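Local coordinates for protein neuroglobin (Symsagittifera roscoffensis, PDB 4B4Y) that binds haem and molecular oxygen as a globin of the neuroglobin kind, and probably serves oxygen handling or sensing in the animal's nervous system, at residues Q38-N43 / P51-S56; G118-Q123 / E139-A144; E19-L24 / C82-N87. All coordinates share one frame; numbering follows the deposited sequence.

Contact 1: Q38-N43 / P51-S56. With HEM (protoporphyrin IX containing Fe), chain B.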
loop_
_atom_site.group_PDB
_atom_site.type_symbol
_atom_site.label_atom_id
_atom_site.label_comp_id
_atom_site.label_asym_id
_atom_site.label_seq_id
_atom_site.Cartn_x
_atom_site.Cartn_y
_atom_site.Cartn_z
ATOM N N GLN A 38 12.248 -13.715 -5.614
ATOM C CA GLN A 38 13.435 -13.608 -6.489
ATOM C C GLN A 38 13.514 -12.152 -6.960
ATOM O O GLN A 38 14.620 -11.594 -7.068
ATOM C CB GLN A 38 13.258 -14.518 -7.707
ATOM C CG GLN A 38 14.535 -14.552 -8.657
ATOM C CD GLN A 38 14.240 -15.160 -10.074
ATOM O OE1 GLN A 38 13.110 -15.676 -10.333
ATOM N NE2 GLN A 38 15.251 -15.082 -10.998
ATOM N N PHE A 39 12.359 -11.551 -7.324
ATOM C CA PHE A 39 12.350 -10.154 -7.815
ATOM C C PHE A 39 13.005 -9.205 -6.779
ATOM O O PHE A 39 13.793 -8.308 -7.148
ATOM C CB PHE A 39 10.919 -9.715 -8.033
ATOM C CG PHE A 39 10.747 -8.312 -8.571
ATOM C CD1 PHE A 39 11.385 -7.888 -9.689
ATOM C CD2 PHE A 39 9.866 -7.435 -7.945
ATOM C CE1 PHE A 39 11.170 -6.565 -10.201
ATOM C CE2 PHE A 39 9.618 -6.169 -8.434
ATOM C CZ PHE A 39 10.262 -5.707 -9.535
ATOM N N MET A 40 12.661 -9.401 -5.510
ATOM C CA MET A 40 13.180 -8.576 -4.427
ATOM C C MET A 40 14.678 -8.898 -4.123
ATOM O O MET A 40 15.400 -8.002 -3.790
ATOM C CB MET A 40 12.290 -8.732 -3.150
ATOM C CG MET A 40 10.819 -8.146 -3.375
ATOM S SD MET A 40 9.834 -8.376 -1.847
ATOM C CE MET A 40 10.518 -6.990 -0.832
ATOM N N GLU A 41 15.101 -10.159 -4.249
ATOM C CA GLU A 41 16.529 -10.511 -4.161
ATOM C C GLU A 41 17.392 -9.853 -5.206
ATOM O O GLU A 41 18.495 -9.295 -4.896
ATOM C CB GLU A 41 16.700 -12.036 -4.180
ATOM C CG GLU A 41 16.133 -12.653 -2.909
ATOM C CD GLU A 41 16.150 -14.140 -2.932
ATOM O OE1 GLU A 41 16.183 -14.679 -4.074
ATOM O OE2 GLU A 41 16.058 -14.764 -1.812
ATOM N N GLU A 42 16.908 -9.817 -6.432
ATOM C CA GLU A 42 17.720 -9.322 -7.546
ATOM C C GLU A 42 17.610 -7.841 -7.722
ATOM O O GLU A 42 18.540 -7.181 -8.346
ATOM C CB GLU A 42 17.378 -10.082 -8.859
ATOM C CG GLU A 42 17.511 -11.660 -8.767
ATOM C CD GLU A 42 17.118 -12.406 -10.074
ATOM O OE1 GLU A 42 16.492 -11.809 -11.017
ATOM O OE2 GLU A 42 17.528 -13.589 -10.230
ATOM N N ASN A 43 16.531 -7.238 -7.182
ATOM C CA ASN A 43 16.348 -5.756 -7.401
ATOM C C ASN A 43 16.095 -5.084 -6.047
ATOM O O ASN A 43 14.915 -4.880 -5.622
ATOM C CB ASN A 43 15.187 -5.522 -8.304
ATOM C CG ASN A 43 15.350 -6.278 -9.651
ATOM O OD1 ASN A 43 15.975 -5.775 -10.591
ATOM N ND2 ASN A 43 14.806 -7.507 -9.708
ATOM N N PRO A 51 5.956 -0.279 0.019
ATOM C CA PRO A 51 5.974 0.366 1.343
ATOM C C PRO A 51 6.022 -0.633 2.456
ATOM O O PRO A 51 6.591 -0.331 3.458
ATOM C CB PRO A 51 4.610 1.125 1.432
ATOM C CG PRO A 51 4.082 1.137 -0.035
ATOM C CD PRO A 51 4.678 -0.115 -0.703
ATOM N N TRP A 52 5.399 -1.789 2.306
ATOM C CA TRP A 52 5.385 -2.745 3.355
ATOM C C TRP A 52 6.683 -3.512 3.524
ATOM O O TRP A 52 6.818 -4.332 4.469
ATOM C CB TRP A 52 4.276 -3.724 3.053
ATOM C CG TRP A 52 4.301 -4.184 1.649
ATOM C CD1 TRP A 52 3.563 -3.690 0.592
ATOM C CD2 TRP A 52 5.141 -5.258 1.106
ATOM N NE1 TRP A 52 3.873 -4.459 -0.582
ATOM C CE2 TRP A 52 4.817 -5.406 -0.274
ATOM C CE3 TRP A 52 6.082 -6.133 1.671
ATOM C CZ2 TRP A 52 5.458 -6.359 -1.104
ATOM C CZ3 TRP A 52 6.695 -7.075 0.860
ATOM C CH2 TRP A 52 6.371 -7.191 -0.515
ATOM N N ALA A 53 7.637 -3.337 2.603
ATOM C CA ALA A 53 8.843 -4.169 2.657
ATOM C C ALA A 53 9.754 -3.633 3.773
ATOM O O ALA A 53 10.000 -2.407 3.872
ATOM C CB ALA A 53 9.607 -4.039 1.296
ATOM N N ASP A 54 10.331 -4.538 4.540
ATOM C CA ASP A 54 11.128 -4.133 5.696
ATOM C C ASP A 54 12.593 -4.320 5.327
ATOM O O ASP A 54 13.117 -5.430 5.311
ATOM C CB ASP A 54 10.730 -5.004 6.899
ATOM C CG ASP A 54 11.526 -4.659 8.208
ATOM O OD1 ASP A 54 12.633 -3.993 8.209
ATOM O OD2 ASP A 54 10.994 -5.086 9.274
ATOM N N ALA A 55 13.246 -3.221 5.077
ATOM C CA ALA A 55 14.620 -3.200 4.667
ATOM C C ALA A 55 15.654 -3.843 5.641
ATOM O O ALA A 55 16.814 -4.031 5.256
ATOM C CB ALA A 55 14.998 -1.751 4.430
ATOM N N SER A 56 15.273 -4.108 6.899
ATOM C CA SER A 56 16.184 -4.813 7.832
ATOM C C SER A 56 16.074 -6.348 7.629
ATOM O O SER A 56 16.795 -7.133 8.254
ATOM C CB SER A 56 15.864 -4.424 9.286
ATOM O OG SER A 56 14.645 -5.034 9.720
HETATM C CHA HEM B . 0.693 -2.543 -6.511
HETATM C CHB HEM B . 0.162 -5.907 -9.906
HETATM C CHC HEM B . 4.504 -4.593 -11.745
HETATM C CHD HEM B . 5.418 -2.097 -7.746
HETATM C C1A HEM B . 0.158 -3.554 -7.273
HETATM C C2A HEM B . -1.169 -4.070 -7.188
HETATM C C3A HEM B . -1.312 -4.995 -8.105
HETATM C C4A HEM B . -0.112 -5.053 -8.848
HETATM C CMA HEM B . -2.583 -5.852 -8.433
HETATM C CAA HEM B . -2.227 -3.573 -6.145
HETATM C CBA HEM B . -2.205 -4.528 -4.973
HETATM C CGA HEM B . -2.987 -3.998 -3.789
HETATM O O1A HEM B . -4.081 -3.458 -3.902
HETATM O O2A HEM B . -2.483 -4.110 -2.651
HETATM C C1B HEM B . 1.285 -5.835 -10.758
HETATM C C2B HEM B . 1.476 -6.546 -12.013
HETATM C C3B HEM B . 2.632 -6.171 -12.535
HETATM C C4B HEM B . 3.255 -5.244 -11.605
HETATM C CMB HEM B . 0.418 -7.521 -12.597
HETATM C CAB HEM B . 3.281 -6.690 -13.834
HETATM C CBB HEM B . 2.756 -6.355 -15.017
HETATM C C1C HEM B . 5.160 -3.875 -10.769
HETATM C C2C HEM B . 6.603 -3.573 -10.705
HETATM C C3C HEM B . 6.859 -2.967 -9.563
HETATM C C4C HEM B . 5.598 -2.820 -8.896
HETATM C CMC HEM B . 7.664 -3.988 -11.756
HETATM C CAC HEM B . 8.259 -2.427 -9.076
HETATM C CBC HEM B . 8.509 -2.453 -7.762
HETATM C C1D HEM B . 4.211 -1.800 -7.141
HETATM C C2D HEM B . 3.958 -0.780 -6.109
HETATM C C3D HEM B . 2.528 -0.985 -5.799
HETATM C C4D HEM B . 2.010 -2.090 -6.573
HETATM C CMD HEM B . 4.901 0.206 -5.410
HETATM C CAD HEM B . 1.706 -0.310 -4.703
HETATM C CBD HEM B . 2.427 -1.661 -4.346
HETATM C CGD HEM B . 2.036 -1.824 -3.002
HETATM O O1D HEM B . 2.680 -2.694 -2.381
HETATM O O2D HEM B . 1.126 -0.982 -2.691
HETATM N NA HEM B . 0.758 -4.167 -8.302
HETATM N NB HEM B . 2.369 -5.066 -10.573
HETATM N NC HEM B . 4.596 -3.418 -9.643
HETATM N ND HEM B . 3.015 -2.456 -7.410
HETATM FE FE HEM B . 2.654 -3.730 -8.956
#
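In the globin fold this contact joins the end of the B helix (28-42) to the loop that follows the short C helix (46-49), at the haem pocket, and its centre is a Met-aromatic contact between Met40 and Trp52. SD of Met40 lies 3.9 Å from CH2 of Trp52, approaching the six-membered ring obliquely at 5.1 Å from its centroid. The Met40 chain runs straight as far as the sulfur and then bends at chi3, which turns the terminal methyl to the loop: CE sits 3.8 Å from CB of Ala53. All three residues are buried, and Phe47 and Phe68 pack against Met40 from the neighbouring helices.

Trp52 holds CG between its backbone N and its carbonyl carbon (chi1 47°), and chi2 of -96° turns the indole so that CH2 faces the sulfur and NE1 the haem propionate. Phe50 stacks on the indole, and the His71 ring meets it with the planes inclined. The next turn of the loop is fastened separately as an Asx turn, in which OD1 of Asp54 accepts from the backbone N of Ser56 at 2.9 Å and from the Ser56 hydroxyl on the same face of the carboxylate. Across the dimer interface, Lys107 of the second subunit donates to the carbonyls of Pro51 and Ala53.

Phe39 meets the haem vinyl at its ring edge, CZ to CAC 3.9 Å, while the haem methyl CMC comes in obliquely, 3.8 Å from CZ. On the loop side, NE1 of Trp52 donates a bent hydrogen bond (132° at the hydrogen) to O1D of the propionate at 2.8 Å, the oxygen lying in the indole plane; the strained modelling of this propionate leaves the exact geometry doubtful.

Contact 2: G118-Q123 / E139-A144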
loop_
_atom_site.group_PDB
_atom_site.type_symbol
_atom_site.label_atom_id
_atom_site.label_comp_id
_atom_site.label_asym_id
_atom_site.label_seq_id
_atom_site.Cartn_x
_atom_site.Cartn_y
_atom_site.Cartn_z
ATOM N N GLY A 118 11.326 -11.166 -16.290
ATOM C CA GLY A 118 12.351 -12.264 -16.277
ATOM C C GLY A 118 12.160 -13.218 -15.145
ATOM O O GLY A 118 12.405 -14.438 -15.281
ATOM N N CYS A 119 11.741 -12.690 -13.989
ATOM C CA CYS A 119 11.513 -13.579 -12.840
ATOM C C CYS A 119 10.317 -14.522 -13.022
ATOM O O CYS A 119 10.342 -15.684 -12.537
ATOM C CB CYS A 119 11.325 -12.801 -11.526
ATOM S SG CYS A 119 12.785 -11.733 -11.026
ATOM N N ILE A 120 9.222 -13.997 -13.623
ATOM C CA ILE A 120 8.040 -14.878 -13.903
ATOM C C ILE A 120 8.534 -15.997 -14.814
ATOM O O ILE A 120 8.356 -17.155 -14.510
ATOM C CB ILE A 120 6.907 -14.040 -14.551
ATOM C CG1 ILE A 120 6.299 -13.123 -13.436
ATOM C CG2 ILE A 120 5.855 -14.987 -15.099
ATOM C CD1 ILE A 120 5.535 -11.922 -14.004
ATOM N N LEU A 121 9.156 -15.646 -15.958
ATOM C CA LEU A 121 9.681 -16.681 -16.898
ATOM C C LEU A 121 10.613 -17.705 -16.252
ATOM O O LEU A 121 10.526 -18.886 -16.562
ATOM C CB LEU A 121 10.266 -16.022 -18.198
ATOM C CG LEU A 121 9.005 -15.954 -19.108
ATOM C CD1 LEU A 121 8.030 -14.675 -18.922
ATOM C CD2 LEU A 121 9.332 -16.227 -20.505
ATOM N N THR A 122 11.465 -17.276 -15.304
ATOM C CA THR A 122 12.342 -18.201 -14.608
ATOM C C THR A 122 11.578 -19.192 -13.739
ATOM O O THR A 122 11.964 -20.399 -13.658
ATOM C CB THR A 122 13.398 -17.438 -13.640
ATOM O OG1 THR A 122 14.398 -16.822 -14.446
ATOM C CG2 THR A 122 14.071 -18.436 -12.666
ATOM N N GLN A 123 10.614 -18.675 -12.940
ATOM C CA GLN A 123 9.790 -19.594 -12.080
ATOM C C GLN A 123 8.874 -20.430 -12.937
ATOM O O GLN A 123 8.691 -21.557 -12.599
ATOM C CB GLN A 123 8.987 -18.837 -11.005
ATOM C CG GLN A 123 9.930 -17.967 -10.145
ATOM C CD GLN A 123 10.996 -18.777 -9.433
ATOM O OE1 GLN A 123 12.085 -18.266 -9.177
ATOM N NE2 GLN A 123 10.680 -19.987 -9.060
ATOM N N GLU A 139 7.987 -17.536 -26.110
ATOM C CA GLU A 139 7.430 -16.358 -26.798
ATOM C C GLU A 139 5.973 -16.129 -26.385
ATOM O O GLU A 139 5.549 -14.969 -26.273
ATOM C CB GLU A 139 7.384 -16.563 -28.354
ATOM C CG GLU A 139 8.570 -16.270 -29.180
ATOM C CD GLU A 139 8.225 -16.326 -30.704
ATOM O OE1 GLU A 139 7.244 -15.636 -31.177
ATOM O OE2 GLU A 139 8.959 -17.070 -31.413
ATOM N N ALA A 140 5.188 -17.190 -26.183
ATOM C CA ALA A 140 3.787 -16.978 -25.721
ATOM C C ALA A 140 3.769 -16.257 -24.322
ATOM O O ALA A 140 3.039 -15.249 -24.108
ATOM C CB ALA A 140 3.004 -18.343 -25.631
ATOM N N TRP A 141 4.583 -16.754 -23.391
ATOM C CA TRP A 141 4.675 -16.083 -22.041
ATOM C C TRP A 141 5.185 -14.671 -22.113
ATOM O O TRP A 141 4.629 -13.777 -21.495
ATOM C CB TRP A 141 5.551 -16.907 -21.154
ATOM C CG TRP A 141 4.824 -17.993 -20.556
ATOM C CD1 TRP A 141 4.699 -19.285 -21.034
ATOM C CD2 TRP A 141 4.092 -17.931 -19.323
ATOM N NE1 TRP A 141 3.984 -20.045 -20.116
ATOM C CE2 TRP A 141 3.536 -19.208 -19.108
ATOM C CE3 TRP A 141 3.732 -16.865 -18.453
ATOM C CZ2 TRP A 141 2.723 -19.483 -18.028
ATOM C CZ3 TRP A 141 2.928 -17.162 -17.310
ATOM C CH2 TRP A 141 2.428 -18.474 -17.130
ATOM N N LEU A 142 6.138 -14.401 -22.991
ATOM C CA LEU A 142 6.678 -13.034 -23.082
ATOM C C LEU A 142 5.650 -12.088 -23.643
ATOM O O LEU A 142 5.489 -10.879 -23.227
ATOM C CB LEU A 142 8.014 -12.991 -23.906
ATOM C CG LEU A 142 9.281 -13.553 -23.197
ATOM C CD1 LEU A 142 10.454 -13.872 -24.163
ATOM C CD2 LEU A 142 9.793 -12.656 -22.015
ATOM N N LYS A 143 4.945 -12.578 -24.657
ATOM C CA LYS A 143 3.866 -11.749 -25.213
ATOM C C LYS A 143 2.736 -11.535 -24.161
ATOM O O LYS A 143 2.237 -10.405 -23.941
ATOM C CB LYS A 143 3.314 -12.396 -26.498
ATOM C CG LYS A 143 2.443 -11.361 -27.306
ATOM C CD LYS A 143 2.321 -11.687 -28.805
ATOM C CE LYS A 143 1.563 -10.520 -29.501
ATOM N NZ LYS A 143 1.376 -10.700 -30.980
ATOM N N ALA A 144 2.339 -12.597 -23.512
ATOM C CA ALA A 144 1.372 -12.487 -22.408
ATOM C C ALA A 144 1.820 -11.438 -21.376
ATOM O O ALA A 144 1.020 -10.632 -20.906
ATOM C CB ALA A 144 1.221 -13.899 -21.671
#
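Leu121, with chi1 at -89° and chi2 at 85°, carries both its methyls across to helix 135-153, where they lodge at the beta carbon of Trp141 and against the branched end of Leu142, whose CG stands beside its own backbone N and anti to the carbonyl carbon. CD2 of Leu121 does most of the touching: it lies 3.9 Å from CB of Trp141 and 3.8 Å from CG of Leu142. Its other methyl, CD1, stays close to the same pair, 4.0 Å from CB of Trp141 and 4.1 Å from CD2 of Leu142. The leucine crosses Leu142 at about a right angle and Trp141 obliquely, touching the tryptophan at its beta carbon.

One residue earlier, Ile120 brings its CG2 branch to 4.3 Å from CZ3 of the Trp141 ring, a looser and oblique approach. The indole continues into the protein, where it touches Trp133 and Ile17, while its NE1 donates to the carboxylate of Asp20; the buried N-H therefore has its partner on another helix. The outer side of the contact is more open, since Leu142 is exposed.

The interface is wholly apolar and moderately spaced: the segment axes stay 10.5 Å apart at closest approach and run roughly antiparallel, at 145°. Such a pairing of helices 111-127 and 135-153 is the G-H helical hairpin of the globin fold.

Contact 3: E19-L24 / C82-N87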
loop_
_atom_site.group_PDB
_atom_site.type_symbol
_atom_site.label_atom_id
_atom_site.label_comp_id
_atom_site.label_asym_id
_atom_site.label_seq_id
_atom_site.Cartn_x
_atom_site.Cartn_y
_atom_site.Cartn_z
ATOM N N GLU A 19 -2.084 -24.506 -21.082
ATOM C CA GLU A 19 -1.459 -25.746 -20.687
ATOM C C GLU A 19 -0.423 -25.516 -19.520
ATOM O O GLU A 19 -0.292 -26.367 -18.621
ATOM C CB GLU A 19 -0.782 -26.287 -21.906
ATOM C CG GLU A 19 0.093 -27.475 -21.756
ATOM C CD GLU A 19 0.804 -27.747 -23.119
ATOM O OE1 GLU A 19 0.150 -27.684 -24.217
ATOM O OE2 GLU A 19 2.017 -28.031 -23.124
ATOM N N ASP A 20 0.255 -24.356 -19.471
ATOM C CA ASP A 20 1.135 -24.157 -18.281
ATOM C C ASP A 20 0.357 -23.691 -17.064
ATOM O O ASP A 20 0.715 -24.042 -15.939
ATOM C CB ASP A 20 2.326 -23.242 -18.586
ATOM C CG ASP A 20 3.166 -23.763 -19.748
ATOM O OD1 ASP A 20 3.318 -25.035 -19.861
ATOM O OD2 ASP A 20 3.699 -22.903 -20.515
ATOM N N VAL A 21 -0.678 -22.888 -17.255
ATOM C CA VAL A 21 -1.526 -22.578 -16.118
ATOM C C VAL A 21 -1.971 -23.848 -15.363
ATOM O O VAL A 21 -1.859 -23.888 -14.130
ATOM C CB VAL A 21 -2.702 -21.731 -16.528
ATOM C CG1 VAL A 21 -3.690 -21.593 -15.384
ATOM C CG2 VAL A 21 -2.193 -20.341 -16.918
ATOM N N GLN A 22 -2.342 -24.928 -16.066
ATOM C CA GLN A 22 -2.753 -26.131 -15.339
ATOM C C GLN A 22 -1.665 -26.686 -14.493
ATOM O O GLN A 22 -1.961 -27.257 -13.452
ATOM C CB GLN A 22 -3.100 -27.302 -16.295
ATOM C CG GLN A 22 -4.407 -27.248 -16.970
ATOM C CD GLN A 22 -4.767 -28.700 -17.507
ATOM O OE1 GLN A 22 -4.165 -29.716 -17.083
ATOM N NE2 GLN A 22 -5.709 -28.768 -18.429
ATOM N N VAL A 23 -0.426 -26.677 -15.022
ATOM C CA VAL A 23 0.733 -27.217 -14.266
ATOM C C VAL A 23 0.925 -26.362 -13.029
ATOM O O VAL A 23 1.152 -26.895 -11.925
ATOM C CB VAL A 23 2.057 -27.234 -15.165
ATOM C CG1 VAL A 23 3.224 -27.533 -14.320
ATOM C CG2 VAL A 23 1.892 -28.297 -16.334
ATOM N N LEU A 24 0.713 -25.042 -13.176
ATOM C CA LEU A 24 0.949 -24.103 -12.025
ATOM C C LEU A 24 -0.169 -24.122 -10.966
ATOM O O LEU A 24 0.088 -23.840 -9.753
ATOM C CB LEU A 24 1.089 -22.673 -12.552
ATOM C CG LEU A 24 2.218 -22.402 -13.581
ATOM C CD1 LEU A 24 2.077 -21.047 -14.305
ATOM C CD2 LEU A 24 3.510 -22.514 -12.866
ATOM N N CYS A 82 -5.667 -12.489 -16.153
ATOM C CA CYS A 82 -5.359 -12.037 -17.521
ATOM C C CYS A 82 -4.970 -13.269 -18.359
ATOM O O CYS A 82 -5.362 -13.353 -19.550
ATOM C CB CYS A 82 -4.214 -11.029 -17.619
ATOM S SG CYS A 82 -4.497 -9.466 -16.939
ATOM N N LEU A 83 -4.205 -14.187 -17.760
ATOM C CA LEU A 83 -3.557 -15.296 -18.510
ATOM C C LEU A 83 -4.632 -16.221 -19.124
ATOM O O LEU A 83 -4.486 -16.790 -20.226
ATOM C CB LEU A 83 -2.680 -16.131 -17.569
ATOM C CG LEU A 83 -1.295 -15.567 -17.024
ATOM C CD1 LEU A 83 -0.595 -16.700 -16.142
ATOM C CD2 LEU A 83 -0.480 -15.238 -18.219
ATOM N N VAL A 84 -5.743 -16.294 -18.414
ATOM C CA VAL A 84 -6.733 -17.273 -18.685
ATOM C C VAL A 84 -7.617 -16.741 -19.833
ATOM O O VAL A 84 -8.236 -17.467 -20.546
ATOM C CB VAL A 84 -7.306 -17.628 -17.282
ATOM C CG1 VAL A 84 -8.691 -17.103 -16.974
ATOM C CG2 VAL A 84 -6.882 -18.970 -16.880
ATOM N N ASP A 85 -7.556 -15.460 -20.132
ATOM C CA ASP A 85 -8.287 -14.965 -21.304
ATOM C C ASP A 85 -7.558 -13.728 -21.848
ATOM O O ASP A 85 -8.005 -12.582 -21.672
ATOM C CB ASP A 85 -9.752 -14.640 -20.929
ATOM C CG ASP A 85 -10.582 -14.020 -22.116
ATOM O OD1 ASP A 85 -10.166 -14.021 -23.326
ATOM O OD2 ASP A 85 -11.654 -13.457 -21.801
ATOM N N LEU A 86 -6.442 -13.954 -22.541
ATOM C CA LEU A 86 -5.520 -12.825 -22.869
ATOM C C LEU A 86 -6.107 -11.815 -23.778
ATOM O O LEU A 86 -5.890 -10.603 -23.580
ATOM C CB LEU A 86 -4.174 -13.285 -23.428
ATOM C CG LEU A 86 -3.293 -13.799 -22.274
ATOM C CD1 LEU A 86 -2.259 -14.828 -22.727
ATOM C CD2 LEU A 86 -2.645 -12.665 -21.417
ATOM N N ASN A 87 -6.845 -12.293 -24.782
ATOM C CA ASN A 87 -7.464 -11.392 -25.776
ATOM C C ASN A 87 -8.688 -10.591 -25.283
ATOM O O ASN A 87 -8.991 -9.512 -25.811
ATOM C CB ASN A 87 -7.765 -12.155 -27.080
ATOM C CG ASN A 87 -6.467 -12.522 -27.844
ATOM O OD1 ASN A 87 -5.420 -11.881 -27.646
ATOM N ND2 ASN A 87 -6.529 -13.567 -28.681
#
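Val21 and Leu83 face one another between helix 11-24 and the end of helix 66-83, both directing their beta carbons to the opposite segment, and their side chains meet at an oblique angle. The contact is made by branch ends: CG2 of Val21 lies 4.1 Å from CD1 of Leu83. The other methyl of the valine serves a different neighbour, CG1 reaching to 4.4 Å from CG2 of Val84, so the fork of Val21 is split between two successive residues. The valine torsion decides which methyl serves which: chi1 of 171° sets CG1 anti to the backbone N, turned to Val84, and leaves CG2 anti to the carbonyl carbon, turned to Leu83. Leu83 arrives from the buried side, whereas Val84 lies at the exposed margin and also touches Met18, one turn before Val21.

In globin terms the A helix here rests on the C-terminal end of the E helix, close to where the chain turns towards the stretch that leads to the F region. The CA atoms of Val21 and Val84 are 7.9 Å apart. Within the second segment the backbone N of Asp85 bonds to the carbonyl O of Cys82, three residues back, at 3.1 Å.

Leu24, one turn beyond Val21, points the same way but packs on Trp141 of helix 135-153, and the indole lies in the core behind the valine-leucine pair. On a neighbouring face of the A helix, Glu19 and Asp20 both form salt bridges to Lys137.

Overall arrangement
Trp141 ties contacts 2 and 3, whose centres are 12 Å apart: besides its bond to Asp20, its CH2 lies 3.6 Å from CD1 of Leu83. Contact 1 meets contact 2, its centre 21 Å away, on another face of helix 111-127, where SG of Cys119 packs 3.6 Å from CA of Phe39. Contacts 1 and 3 lie on opposite sides of the chain's centre, their centres 27 Å apart. Contact 1 touches the haem directly; the side chain of Ile120 in contact 2 is about 6 Å from a haem and that of Leu83 in contact 3 about 9 Å.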